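Protein Bug27 (PDB 2QPQ) probably binds a small solute in the periplasm of Bordetella pertussis, between the two lobes of a Venus-flytrap receptor of the Bug family, probably for uptake. Local coordinates at residues A26-I29 with G30-T34; C136-T140 with P141-A145; L169-L173 with G174-G178; T238-A241 with V242-K245; G249-K252 with V253-D257. One frame throughout, in Å; residues are numbered along the deposited sequence.

Contact 1. Residues A26-I29 with G30-T34; sequences ARLI and GNYLT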
loop_
_atom_site.group_PDB
_atom_site.type_symbol
_atom_site.label_atom_id
_atom_site.label_comp_id
_atom_site.label_asym_id
_atom_site.label_seq_id
_atom_site.Cartn_x
_atom_site.Cartn_y
_atom_site.Cartn_z
ATOM N N ALA A 26 -6.183 2.386 -10.422
ATOM C CA ALA A 26 -6.250 1.679 -11.702
ATOM C C ALA A 26 -7.459 2.134 -12.541
ATOM O O ALA A 26 -7.318 2.438 -13.725
ATOM C CB ALA A 26 -6.237 0.121 -11.497
ATOM N N ARG A 27 -8.629 2.236 -11.919
ATOM C CA ARG A 27 -9.843 2.645 -12.636
ATOM C C ARG A 27 -9.796 4.125 -13.052
ATOM O O ARG A 27 -10.298 4.474 -14.145
ATOM C CB ARG A 27 -11.106 2.311 -11.795
ATOM C CG ARG A 27 -11.276 0.818 -11.683
ATOM C CD ARG A 27 -12.485 0.384 -10.913
ATOM N NE ARG A 27 -12.525 -1.089 -10.872
ATOM C CZ ARG A 27 -13.013 -1.864 -11.832
ATOM N NH1 ARG A 27 -13.538 -1.312 -12.939
ATOM N NH2 ARG A 27 -12.995 -3.188 -11.678
ATOM N N LEU A 28 -9.159 4.965 -12.219
ATOM C CA LEU A 28 -8.974 6.392 -12.537
ATOM C C LEU A 28 -8.053 6.517 -13.773
ATOM O O LEU A 28 -8.395 7.214 -14.756
ATOM C CB LEU A 28 -8.449 7.169 -11.318
ATOM C CG LEU A 28 -8.161 8.690 -11.290
ATOM C CD1 LEU A 28 -9.436 9.485 -11.472
ATOM C CD2 LEU A 28 -7.523 9.095 -9.985
ATOM N N ILE A 29 -6.904 5.846 -13.721
ATOM C CA ILE A 29 -5.986 5.767 -14.869
ATOM C C ILE A 29 -6.683 5.228 -16.117
ATOM O O ILE A 29 -6.603 5.837 -17.195
ATOM C CB ILE A 29 -4.687 4.926 -14.543
ATOM C CG1 ILE A 29 -3.812 5.635 -13.519
ATOM C CG2 ILE A 29 -3.820 4.663 -15.810
ATOM C CD1 ILE A 29 -2.852 4.653 -12.778
ATOM N N GLY A 30 -7.392 4.114 -15.969
ATOM C CA GLY A 30 -8.007 3.420 -17.091
ATOM C C GLY A 30 -8.999 4.286 -17.857
ATOM O O GLY A 30 -9.031 4.252 -19.092
ATOM N N ASN A 31 -9.792 5.039 -17.089
ATOM C CA ASN A 31 -10.729 6.064 -17.545
ATOM C C ASN A 31 -10.120 7.128 -18.455
ATOM O O ASN A 31 -10.648 7.399 -19.516
ATOM C CB ASN A 31 -11.425 6.731 -16.332
ATOM C CG ASN A 31 -12.449 7.831 -16.746
ATOM O OD1 ASN A 31 -12.252 9.041 -16.480
ATOM N ND2 ASN A 31 -13.548 7.405 -17.393
ATOM N N TYR A 32 -9.049 7.764 -18.012
ATOM C CA TYR A 32 -8.390 8.812 -18.787
ATOM C C TYR A 32 -7.461 8.291 -19.886
ATOM O O TYR A 32 -7.222 8.979 -20.872
ATOM C CB TYR A 32 -7.633 9.753 -17.870
ATOM C CG TYR A 32 -8.539 10.529 -16.956
ATOM C CD1 TYR A 32 -9.341 11.547 -17.446
ATOM C CD2 TYR A 32 -8.593 10.241 -15.592
ATOM C CE1 TYR A 32 -10.195 12.263 -16.615
ATOM C CE2 TYR A 32 -9.433 10.955 -14.745
ATOM C CZ TYR A 32 -10.231 11.974 -15.269
ATOM O OH TYR A 32 -11.071 12.675 -14.431
ATOM N N LEU A 33 -6.935 7.085 -19.697
ATOM C CA LEU A 33 -6.096 6.416 -20.678
ATOM C C LEU A 33 -6.952 5.997 -21.869
ATOM O O LEU A 33 -6.505 6.112 -23.001
ATOM C CB LEU A 33 -5.434 5.189 -20.050
ATOM C CG LEU A 33 -3.945 4.914 -20.228
ATOM C CD1 LEU A 33 -3.068 6.143 -20.003
ATOM C CD2 LEU A 33 -3.513 3.747 -19.312
ATOM N N THR A 34 -8.171 5.508 -21.605
ATOM C CA THR A 34 -9.144 5.178 -22.664
ATOM C C THR A 34 -9.414 6.410 -23.545
ATOM O O THR A 34 -9.385 6.333 -24.778
ATOM C CB THR A 34 -10.466 4.619 -22.076
ATOM O OG1 THR A 34 -10.235 3.324 -21.503
ATOM C CG2 THR A 34 -11.561 4.506 -23.150
#
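Leu28 lays its CD1 methyl against the rim of the Tyr32 ring one helical turn on, 3.6 Å from CE2 and in the plane of the ring, so the aromatic is met at its edge. Tyr32 supplies the reach: with CG beside its backbone N (chi1 -65°), it leans its ring back over the preceding turn. One face of the same ring is covered from within its own turn: Asn31 OD1 sits 3.6 Å above the plane, over the ring centre. On another flank of the helix, Ile29 and Leu33 run side by side in the same direction, with CG2 of Ile29 3.6 Å from CD2 of Leu33. The i to i+4 backbone bonds vary in quality: Leu33 N to Ile29 O is short at 2.8 Å, whereas Tyr32 N to Leu28 O is weak at 3.4 Å. Gly30 O takes two bonds from Thr34, from N and from OG1 (2.9 Å), which approach opposite faces of the carbonyl plane; OG1 is also bonded to Ala41 N. Ala26 and Leu33 touch strand 10-14, while Leu28 and Tyr32 lean on helix 257-266. The two flanks thus belong to the connecting helix of a beta-alpha-beta crossover between parallel strands 10-14 and 41-45.

Contact 2. Residues C136-T140 with P141-A145; sequences CGNGT and PQHLA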
loop_
_atom_site.group_PDB
_atom_site.type_symbol
_atom_site.label_atom_id
_atom_site.label_comp_id
_atom_site.label_asym_id
_atom_site.label_seq_id
_atom_site.Cartn_x
_atom_site.Cartn_y
_atom_site.Cartn_z
ATOM N N CYS A 136 -5.428 -4.072 7.932
ATOM C CA CYS A 136 -6.153 -4.289 6.685
ATOM C C CYS A 136 -5.951 -5.733 6.142
ATOM O O CYS A 136 -6.549 -6.098 5.142
ATOM C CB CYS A 136 -5.691 -3.202 5.649
ATOM S SG CYS A 136 -6.174 -1.565 6.312
ATOM N N GLY A 137 -5.150 -6.558 6.828
ATOM C CA GLY A 137 -5.012 -7.949 6.439
ATOM C C GLY A 137 -3.657 -8.545 6.763
ATOM O O GLY A 137 -2.647 -7.856 6.884
ATOM N N ASN A 138 -3.657 -9.850 6.925
ATOM C CA ASN A 138 -2.436 -10.603 7.143
ATOM C C ASN A 138 -1.482 -10.412 5.949
ATOM O O ASN A 138 -1.865 -10.652 4.776
ATOM C CB ASN A 138 -2.836 -12.049 7.315
ATOM C CG ASN A 138 -1.815 -12.838 8.058
ATOM O OD1 ASN A 138 -1.149 -12.322 8.944
ATOM N ND2 ASN A 138 -1.670 -14.089 7.690
ATOM N N GLY A 139 -0.265 -9.930 6.244
ATOM C CA GLY A 139 0.758 -9.726 5.214
ATOM C C GLY A 139 0.615 -8.384 4.474
ATOM O O GLY A 139 1.358 -8.091 3.527
ATOM N N THR A 140 -0.322 -7.550 4.896
ATOM C CA THR A 140 -0.458 -6.220 4.266
ATOM C C THR A 140 0.655 -5.275 4.779
ATOM O O THR A 140 1.249 -5.516 5.824
ATOM C CB THR A 140 -1.828 -5.532 4.548
ATOM O OG1 THR A 140 -2.021 -5.378 5.971
ATOM C CG2 THR A 140 -3.000 -6.328 3.913
ATOM N N PRO A 141 0.932 -4.182 4.034
ATOM C CA PRO A 141 1.846 -3.182 4.533
ATOM C C PRO A 141 1.378 -2.636 5.907
ATOM O O PRO A 141 2.206 -2.235 6.727
ATOM C CB PRO A 141 1.740 -2.073 3.463
ATOM C CG PRO A 141 1.434 -2.854 2.195
ATOM C CD PRO A 141 0.427 -3.846 2.691
ATOM N N GLN A 142 0.075 -2.657 6.154
ATOM C CA GLN A 142 -0.498 -2.149 7.434
ATOM C C GLN A 142 -0.129 -3.112 8.556
ATOM O O GLN A 142 0.394 -2.715 9.604
ATOM C CB GLN A 142 -2.029 -1.970 7.308
ATOM C CG GLN A 142 -2.382 -0.762 6.443
ATOM C CD GLN A 142 -2.054 -0.977 4.960
ATOM O OE1 GLN A 142 -2.270 -2.048 4.441
ATOM N NE2 GLN A 142 -1.488 0.055 4.288
ATOM N N HIS A 143 -0.352 -4.398 8.308
ATOM C CA HIS A 143 0.173 -5.439 9.209
ATOM C C HIS A 143 1.677 -5.235 9.460
ATOM O O HIS A 143 2.124 -5.165 10.601
ATOM C CB HIS A 143 -0.124 -6.814 8.609
ATOM C CG HIS A 143 0.447 -7.966 9.376
ATOM N ND1 HIS A 143 0.479 -9.254 8.872
ATOM C CD2 HIS A 143 1.015 -8.027 10.600
ATOM C CE1 HIS A 143 1.037 -10.053 9.760
ATOM N NE2 HIS A 143 1.364 -9.334 10.822
ATOM N N LEU A 144 2.464 -5.112 8.400
ATOM C CA LEU A 144 3.900 -4.952 8.584
ATOM C C LEU A 144 4.305 -3.648 9.308
ATOM O O LEU A 144 5.299 -3.642 10.025
ATOM C CB LEU A 144 4.637 -5.083 7.248
ATOM C CG LEU A 144 4.643 -6.461 6.559
ATOM C CD1 LEU A 144 5.780 -6.519 5.532
ATOM C CD2 LEU A 144 4.696 -7.628 7.516
ATOM N N ALA A 145 3.532 -2.566 9.139
ATOM C CA ALA A 145 3.788 -1.331 9.884
ATOM C C ALA A 145 3.735 -1.586 11.407
ATOM O O ALA A 145 4.613 -1.115 12.160
ATOM C CB ALA A 145 2.850 -0.191 9.463
#
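His143 and Gly139 make a nearly straight bond: Gly139 N gives its hydrogen to ND1 at 2.8 Å and 175°, from a point practically in the imidazole plane. This bond implies that ND1 is the unprotonated ring nitrogen. Asn138 lies alongside, its amide plane 20° from the ring and OD1 3.3 Å from CE1 of His143. The ring can turn back to the loop because its CG is trans to the backbone N (chi1 176°). Beside it, Thr140 OG1 accepts from His143 N at 3.0 Å, the N-cap bond of helix 141-153, and Leu144 N closes the first turn on Thr140 O at 2.9 Å. Together they form a capped helix start entered through a type II turn from Gly137 to Thr140, with Gly139 at positive phi. Further out, Gly137 O fixes the capping hydroxyl by accepting from Thr140 OG1 (2.7 Å) as well as from Thr140 N. Gln142 CG lies 3.9 Å from SG of Cys136, which is disulfide-bonded to Cys165; beyond CG the glutamine bends at chi2, carrying its amide back toward Thr140 (OE1 to CB 3.5 Å). Gln142 NE2 is hydrogen-bonded to Gln228 OE1 and Ser104 OG, and OE1 lies near a citrate, probably from the crystallisation liquor. His159 stacks on the His143 ring.

Contact 3. Residues L169-L173 with G174-G178; sequences LNDVL and GSQIG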
loop_
_atom_site.group_PDB
_atom_site.type_symbol
_atom_site.label_atom_id
_atom_site.label_comp_id
_atom_site.label_asym_id
_atom_site.label_seq_id
_atom_site.Cartn_x
_atom_site.Cartn_y
_atom_site.Cartn_z
ATOM N N LEU A 169 -11.637 -0.578 10.372
ATOM C CA LEU A 169 -12.204 0.672 10.829
ATOM C C LEU A 169 -13.525 0.530 11.584
ATOM O O LEU A 169 -13.720 1.206 12.597
ATOM C CB LEU A 169 -12.363 1.624 9.649
ATOM C CG LEU A 169 -11.067 2.315 9.180
ATOM C CD1 LEU A 169 -11.308 2.917 7.766
ATOM C CD2 LEU A 169 -10.647 3.353 10.186
ATOM N N ASN A 170 -14.442 -0.331 11.117
ATOM C CA ASN A 170 -15.659 -0.601 11.861
ATOM C C ASN A 170 -15.413 -1.034 13.287
ATOM O O ASN A 170 -16.116 -0.584 14.210
ATOM C CB ASN A 170 -16.539 -1.632 11.145
ATOM C CG ASN A 170 -17.183 -1.066 9.929
ATOM O OD1 ASN A 170 -17.179 0.163 9.732
ATOM N ND2 ASN A 170 -17.736 -1.927 9.092
ATOM N N ASP A 171 -14.431 -1.901 13.493
ATOM C CA ASP A 171 -14.173 -2.368 14.874
ATOM C C ASP A 171 -13.466 -1.332 15.782
ATOM O O ASP A 171 -13.673 -1.318 17.019
ATOM C CB ASP A 171 -13.356 -3.648 14.892
ATOM C CG ASP A 171 -14.213 -4.891 15.005
ATOM O OD1 ASP A 171 -15.437 -4.842 14.767
ATOM O OD2 ASP A 171 -13.637 -5.940 15.307
ATOM N N VAL A 172 -12.621 -0.487 15.195
ATOM C CA VAL A 172 -12.045 0.588 15.995
ATOM C C VAL A 172 -13.092 1.687 16.227
ATOM O O VAL A 172 -13.203 2.206 17.326
ATOM C CB VAL A 172 -10.644 1.062 15.465
ATOM C CG1 VAL A 172 -10.742 1.639 14.103
ATOM C CG2 VAL A 172 -9.993 2.078 16.429
ATOM N N LEU A 173 -13.887 1.995 15.204
ATOM C CA LEU A 173 -15.018 2.902 15.344
ATOM C C LEU A 173 -15.995 2.525 16.441
ATOM O O LEU A 173 -16.523 3.422 17.109
ATOM C CB LEU A 173 -15.762 3.108 14.026
ATOM C CG LEU A 173 -15.087 3.976 12.961
ATOM C CD1 LEU A 173 -15.807 3.789 11.625
ATOM C CD2 LEU A 173 -15.034 5.467 13.376
ATOM N N GLY A 174 -16.223 1.222 16.634
ATOM C CA GLY A 174 -17.141 0.726 17.663
ATOM C C GLY A 174 -16.441 0.329 18.958
ATOM O O GLY A 174 -17.093 -0.213 19.855
ATOM N N SER A 175 -15.137 0.606 19.068
ATOM C CA SER A 175 -14.316 0.161 20.223
ATOM C C SER A 175 -14.240 -1.350 20.484
ATOM O O SER A 175 -13.840 -1.808 21.590
ATOM C CB SER A 175 -14.765 0.889 21.494
ATOM O OG SER A 175 -14.595 2.282 21.275
ATOM N N GLN A 176 -14.569 -2.131 19.459
ATOM C CA GLN A 176 -14.455 -3.569 19.577
ATOM C C GLN A 176 -12.990 -3.942 19.535
ATOM O O GLN A 176 -12.614 -5.000 19.985
ATOM C CB GLN A 176 -15.205 -4.308 18.462
ATOM C CG GLN A 176 -16.466 -3.622 17.929
ATOM C CD GLN A 176 -17.600 -3.649 18.901
ATOM O OE1 GLN A 176 -18.626 -2.976 18.679
ATOM N NE2 GLN A 176 -17.442 -4.412 20.008
ATOM N N ILE A 177 -12.161 -3.062 18.976
ATOM C CA ILE A 177 -10.720 -3.198 19.098
ATOM C C ILE A 177 -10.178 -1.788 19.454
ATOM O O ILE A 177 -10.743 -0.763 19.023
ATOM C CB ILE A 177 -10.050 -3.826 17.800
ATOM C CG1 ILE A 177 -8.669 -4.387 18.129
ATOM C CG2 ILE A 177 -10.031 -2.798 16.610
ATOM C CD1 ILE A 177 -8.102 -5.415 17.103
ATOM N N GLY A 178 -9.111 -1.752 20.244
ATOM C CA GLY A 178 -8.582 -0.483 20.761
ATOM C C GLY A 178 -7.664 0.291 19.830
ATOM O O GLY A 178 -7.330 1.472 20.089
HETATM O O HOH W 1 -16.537 3.534 19.988
#
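Asp171 and Gln176 cross at about a right angle, the carboxylate turned 57° from the amide plane; between the side chains the acid meets CB and CG of the glutamine, CG coming within 3.5 Å of Asp171 OD1. The carboxylate has its polar partner elsewhere, since OD2 is bonded to Tyr162 OH. The close-packed side lies behind it. Ile177 CG2 sits 3.8 Å from Asp171 CB and 4.1 Å from Val172 CB, with CG1 trans to N (chi1 -161°). Val172 CA also points its hydrogen at Ile177 O, at 3.6 Å. Buried Val172 continues inward to Leu196 and Pro109. In contrast, Gly174, Ser175 and Gln176 are exposed. There a water donates to Leu173 O and also hydrogen-bonds Ser175 OG at 2.6 Å, bridging the turn. Ile177 N reaches Asp171 O at 3.0 Å, from well above the carbonyl plane, while Gln176 N makes a weak bond to the same oxygen. Ser175 N bonds Val172 O at 3.1 Å. Gly174 leaves helical geometry, and Ser175, at positive phi (59°), is the left-handed residue of a Schellman motif, its 6→1 bond the weak one, that ends helix 165-173 as the chain turns toward strand 180-183.

Contact 4. Residues T238-A241 with V242-K245; sequences TPMA and VRQK
Thr238 O and Arg243 NH1 are joined by one water, which donates to the carbonyl at 2.7 Å and accepts from NH1 at 3.0 Å. The water lies in the guanidinium plane, at its edge, while Met240 covers one face: its CE methyl stands 3.3 Å above the plane, displaced toward the rim. CE is 3.3 Å from NH1, a carbon-nitrogen contact and not a polar one. Two bends, at chi2 (57°) and chi3 (79°), fold the methionine over the arginine. Arg243 NE is also tied to Ala95 O; that bond, the water at the edge and the methyl over one face together restrict how the group can turn. The aliphatic part of Arg243 passes along Thr238 O, its CD 3.4 Å away.

These contacts form the opening turn of helix 240-254, with Pro239 at the N-cap position. Its ring has no side-chain acceptor to offer, but Pro239 O receives Arg243 N at 3.0 Å, in the carbonyl plane. Gln244 N to Met240 O and Lys245 N to Ala241 O carry the same spacing onward.

Thr238 and Val242 cross at about a right angle and pack tightly, CG2 to CG1 being 3.4 Å. The same chi1 of Thr238 (-54°) turns CG2 to the valine and OG1 to Pro235 O. Pro239 CD lies beside Val242 CG2. On the exposed flank, Gln244 extends over Met240, with NE2 3.6 Å from CG, whereas Lys245 curls back through chi3 and chi4 against Ala241 O. Met240 and Arg243 both rest on Pro275, the first residue of helix 275-296.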
loop_
_atom_site.group_PDB
_atom_site.type_symbol
_atom_site.label_atom_id
_atom_site.label_comp_id
_atom_site.label_asym_id
_atom_site.label_seq_id
_atom_site.Cartn_x
_atom_site.Cartn_y
_atom_site.Cartn_z
ATOM N N THR A 238 9.566 -6.597 -21.144
ATOM C CA THR A 238 8.989 -5.492 -21.924
ATOM C C THR A 238 10.075 -4.466 -22.172
ATOM O O THR A 238 10.663 -3.971 -21.235
ATOM C CB THR A 238 7.826 -4.793 -21.162
ATOM O OG1 THR A 238 6.873 -5.798 -20.773
ATOM C CG2 THR A 238 7.147 -3.801 -22.090
ATOM N N PRO A 239 10.361 -4.153 -23.443
ATOM C CA PRO A 239 11.462 -3.199 -23.706
ATOM C C PRO A 239 11.237 -1.842 -23.016
ATOM O O PRO A 239 10.101 -1.425 -22.775
ATOM C CB PRO A 239 11.419 -3.018 -25.210
ATOM C CG PRO A 239 10.798 -4.330 -25.709
ATOM C CD PRO A 239 9.730 -4.645 -24.683
ATOM N N MET A 240 12.327 -1.177 -22.686
ATOM C CA MET A 240 12.247 0.121 -22.080
ATOM C C MET A 240 11.464 1.087 -22.936
ATOM O O MET A 240 10.721 1.905 -22.386
ATOM C CB MET A 240 13.661 0.663 -21.780
ATOM C CG MET A 240 13.679 2.007 -21.002
ATOM S SD MET A 240 12.789 1.960 -19.414
ATOM C CE MET A 240 13.981 1.155 -18.356
ATOM N N ALA A 241 11.580 1.029 -24.258
ATOM C CA ALA A 241 10.800 1.991 -25.102
ATOM C C ALA A 241 9.290 1.864 -24.866
ATOM O O ALA A 241 8.536 2.867 -24.888
ATOM C CB ALA A 241 11.103 1.825 -26.584
ATOM N N VAL A 242 8.840 0.628 -24.695
ATOM C CA VAL A 242 7.436 0.355 -24.363
ATOM C C VAL A 242 7.092 0.866 -22.944
ATOM O O VAL A 242 6.086 1.546 -22.732
ATOM C CB VAL A 242 7.120 -1.167 -24.511
ATOM C CG1 VAL A 242 5.678 -1.467 -24.089
ATOM C CG2 VAL A 242 7.383 -1.658 -25.984
ATOM N N ARG A 243 7.933 0.546 -21.966
ATOM C CA ARG A 243 7.747 1.055 -20.584
ATOM C C ARG A 243 7.665 2.589 -20.547
ATOM O O ARG A 243 6.848 3.175 -19.814
ATOM C CB ARG A 243 8.895 0.551 -19.707
ATOM C CG ARG A 243 8.842 -0.981 -19.503
ATOM C CD ARG A 243 10.117 -1.506 -18.913
ATOM N NE ARG A 243 10.339 -1.005 -17.557
ATOM C CZ ARG A 243 11.481 -1.134 -16.892
ATOM N NH1 ARG A 243 12.553 -1.719 -17.447
ATOM N NH2 ARG A 243 11.567 -0.649 -15.675
ATOM N N GLN A 244 8.495 3.234 -21.361
ATOM C CA GLN A 244 8.527 4.719 -21.434
ATOM C C GLN A 244 7.300 5.278 -22.121
ATOM O O GLN A 244 6.742 6.284 -21.688
ATOM C CB GLN A 244 9.826 5.200 -22.099
ATOM C CG GLN A 244 10.944 5.109 -21.096
ATOM C CD GLN A 244 12.321 5.377 -21.660
ATOM O OE1 GLN A 244 12.537 5.427 -22.883
ATOM N NE2 GLN A 244 13.274 5.526 -20.757
ATOM N N LYS A 245 6.829 4.585 -23.140
ATOM C CA LYS A 245 5.578 4.973 -23.810
ATOM C C LYS A 245 4.372 4.912 -22.866
ATOM O O LYS A 245 3.559 5.851 -22.794
ATOM C CB LYS A 245 5.366 4.122 -25.068
ATOM C CG LYS A 245 6.276 4.624 -26.183
ATOM C CD LYS A 245 6.224 3.822 -27.497
ATOM C CE LYS A 245 6.886 2.431 -27.381
ATOM N NZ LYS A 245 6.099 1.451 -28.174
HETATM O O HOH W 2 12.869 -3.042 -20.097
#

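Contact 5. Residues G249-K252 with V253-D257; sequences GIAK and VMQRD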
loop_
_atom_site.group_PDB
_atom_site.type_symbol
_atom_site.label_atom_id
_atom_site.label_comp_id
_atom_site.label_asym_id
_atom_site.label_seq_id
_atom_site.Cartn_x
_atom_site.Cartn_y
_atom_site.Cartn_z
ATOM N N GLY A 249 2.243 8.244 -21.069
ATOM C CA GLY A 249 0.792 8.330 -21.127
ATOM C C GLY A 249 0.172 8.426 -19.747
ATOM O O GLY A 249 -0.693 9.289 -19.494
ATOM N N ILE A 250 0.629 7.566 -18.844
ATOM C CA ILE A 250 0.087 7.533 -17.489
ATOM C C ILE A 250 0.479 8.786 -16.707
ATOM O O ILE A 250 -0.326 9.305 -15.959
ATOM C CB ILE A 250 0.483 6.232 -16.729
ATOM C CG1 ILE A 250 -0.073 4.987 -17.479
ATOM C CG2 ILE A 250 -0.072 6.240 -15.335
ATOM C CD1 ILE A 250 0.640 3.689 -17.232
ATOM N N ALA A 251 1.697 9.275 -16.903
ATOM C CA ALA A 251 2.168 10.479 -16.212
ATOM C C ALA A 251 1.327 11.676 -16.644
ATOM O O ALA A 251 1.005 12.539 -15.819
ATOM C CB ALA A 251 3.649 10.715 -16.486
ATOM N N LYS A 252 0.938 11.716 -17.920
ATOM C CA LYS A 252 0.038 12.744 -18.422
ATOM C C LYS A 252 -1.338 12.731 -17.722
ATOM O O LYS A 252 -1.856 13.786 -17.361
ATOM C CB LYS A 252 -0.112 12.660 -19.953
ATOM C CG LYS A 252 0.993 13.455 -20.669
ATOM C CD LYS A 252 1.228 12.993 -22.100
ATOM C CE LYS A 252 2.489 13.646 -22.724
ATOM N NZ LYS A 252 2.996 12.918 -23.968
ATOM N N VAL A 253 -1.897 11.542 -17.512
ATOM C CA VAL A 253 -3.095 11.383 -16.680
ATOM C C VAL A 253 -2.891 11.899 -15.262
ATOM O O VAL A 253 -3.724 12.646 -14.751
ATOM C CB VAL A 253 -3.592 9.910 -16.611
ATOM C CG1 VAL A 253 -4.758 9.793 -15.621
ATOM C CG2 VAL A 253 -4.029 9.439 -17.968
ATOM N N MET A 254 -1.796 11.503 -14.622
ATOM C CA MET A 254 -1.552 11.897 -13.246
ATOM C C MET A 254 -1.373 13.420 -13.103
ATOM O O MET A 254 -1.746 14.008 -12.067
ATOM C CB MET A 254 -0.381 11.125 -12.637
ATOM C CG MET A 254 -0.615 9.605 -12.600
ATOM S SD MET A 254 -2.054 9.162 -11.606
ATOM C CE MET A 254 -3.235 8.652 -12.777
ATOM N N GLN A 255 -0.860 14.046 -14.162
ATOM C CA GLN A 255 -0.655 15.500 -14.197
ATOM C C GLN A 255 -1.947 16.331 -14.289
ATOM O O GLN A 255 -1.912 17.546 -14.101
ATOM C CB GLN A 255 0.273 15.842 -15.361
ATOM C CG GLN A 255 1.723 15.458 -15.091
ATOM C CD GLN A 255 2.556 15.434 -16.358
ATOM O OE1 GLN A 255 2.139 15.966 -17.413
ATOM N NE2 GLN A 255 3.743 14.819 -16.279
ATOM N N ARG A 256 -3.069 15.704 -14.614
ATOM C CA ARG A 256 -4.343 16.413 -14.710
ATOM C C ARG A 256 -4.661 17.131 -13.387
ATOM O O ARG A 256 -4.454 16.550 -12.320
ATOM C CB ARG A 256 -5.461 15.435 -15.063
ATOM C CG ARG A 256 -5.342 14.784 -16.416
ATOM C CD ARG A 256 -6.479 13.833 -16.593
ATOM N NE ARG A 256 -7.758 14.538 -16.536
ATOM C CZ ARG A 256 -8.499 14.869 -17.599
ATOM N NH1 ARG A 256 -8.105 14.542 -18.821
ATOM N NH2 ARG A 256 -9.659 15.500 -17.437
ATOM N N ASP A 257 -5.123 18.396 -13.445
ATOM C CA ASP A 257 -5.560 19.120 -12.229
ATOM C C ASP A 257 -6.633 18.329 -11.487
ATOM O O ASP A 257 -6.603 18.204 -10.256
ATOM C CB ASP A 257 -6.206 20.480 -12.575
ATOM C CG ASP A 257 -5.241 21.497 -13.090
ATOM O OD1 ASP A 257 -4.020 21.430 -12.804
ATOM O OD2 ASP A 257 -5.750 22.432 -13.765
#
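Gln255 lays its extended chain over the carbonyl of Ala251: CG lies 3.1 Å from Ala251 O, and NE2 ends 4.1 Å from Ala251 CB. Its chi1 of -74° puts CG beside its own backbone N, and the chain then extends along the helix toward the preceding turn. Lys252 takes a different course, extended beyond CG and leading away from the following residues, so that its main approach to them is through CB. Met254 is bent at both chi2 (-61°) and chi3 (109°). Its CG passes 3.4 Å from Ile250 O, and farther from the methyl CG2 of Ile250, at 4.4 Å. Both side chains are buried, and both reach Val99 of strand 93-109. Val253 sets CG1 trans to the backbone N and CG2 beside that N, bringing CG2 to 3.7 Å from Gly249 O. Backbone bonds hold this turn, among them Met254 N to Ile250 O at 3.0 Å, in the carbonyl plane, and Gln255 N to Ala251 O at 2.9 Å. Arg256 bends at chi3 and makes a salt bridge with Asp258. At the N-cap of the next helix, it marks a helix-to-helix corner, in which helix 240-254, packed between strand 93-109 and helix 21-35, leads by a short turn into helix 257-266.

All five contacts join segments that adjoin in sequence, so none closes a long loop; they follow one another in series and neither nest nor cross. Contact 1 lies on the helix between strands 10-14 and 41-45. Contact 2 comes next, starting helix 141-153 after strand 132-135, and contact 3 ends helix 165-173, their centres about 17 Å apart. The chain later enters helix 240-254; contact 4 lies at its start and contact 5 near its C-terminal end. Contacts 1 and 5 touch through Ile29 on Met254 and Tyr32 on Val253 and Arg256, tying the N-terminal crossover helix to this late helix. Contacts 3 and 4, with centres about 45 Å apart, lie on opposite sides of the chain's centre.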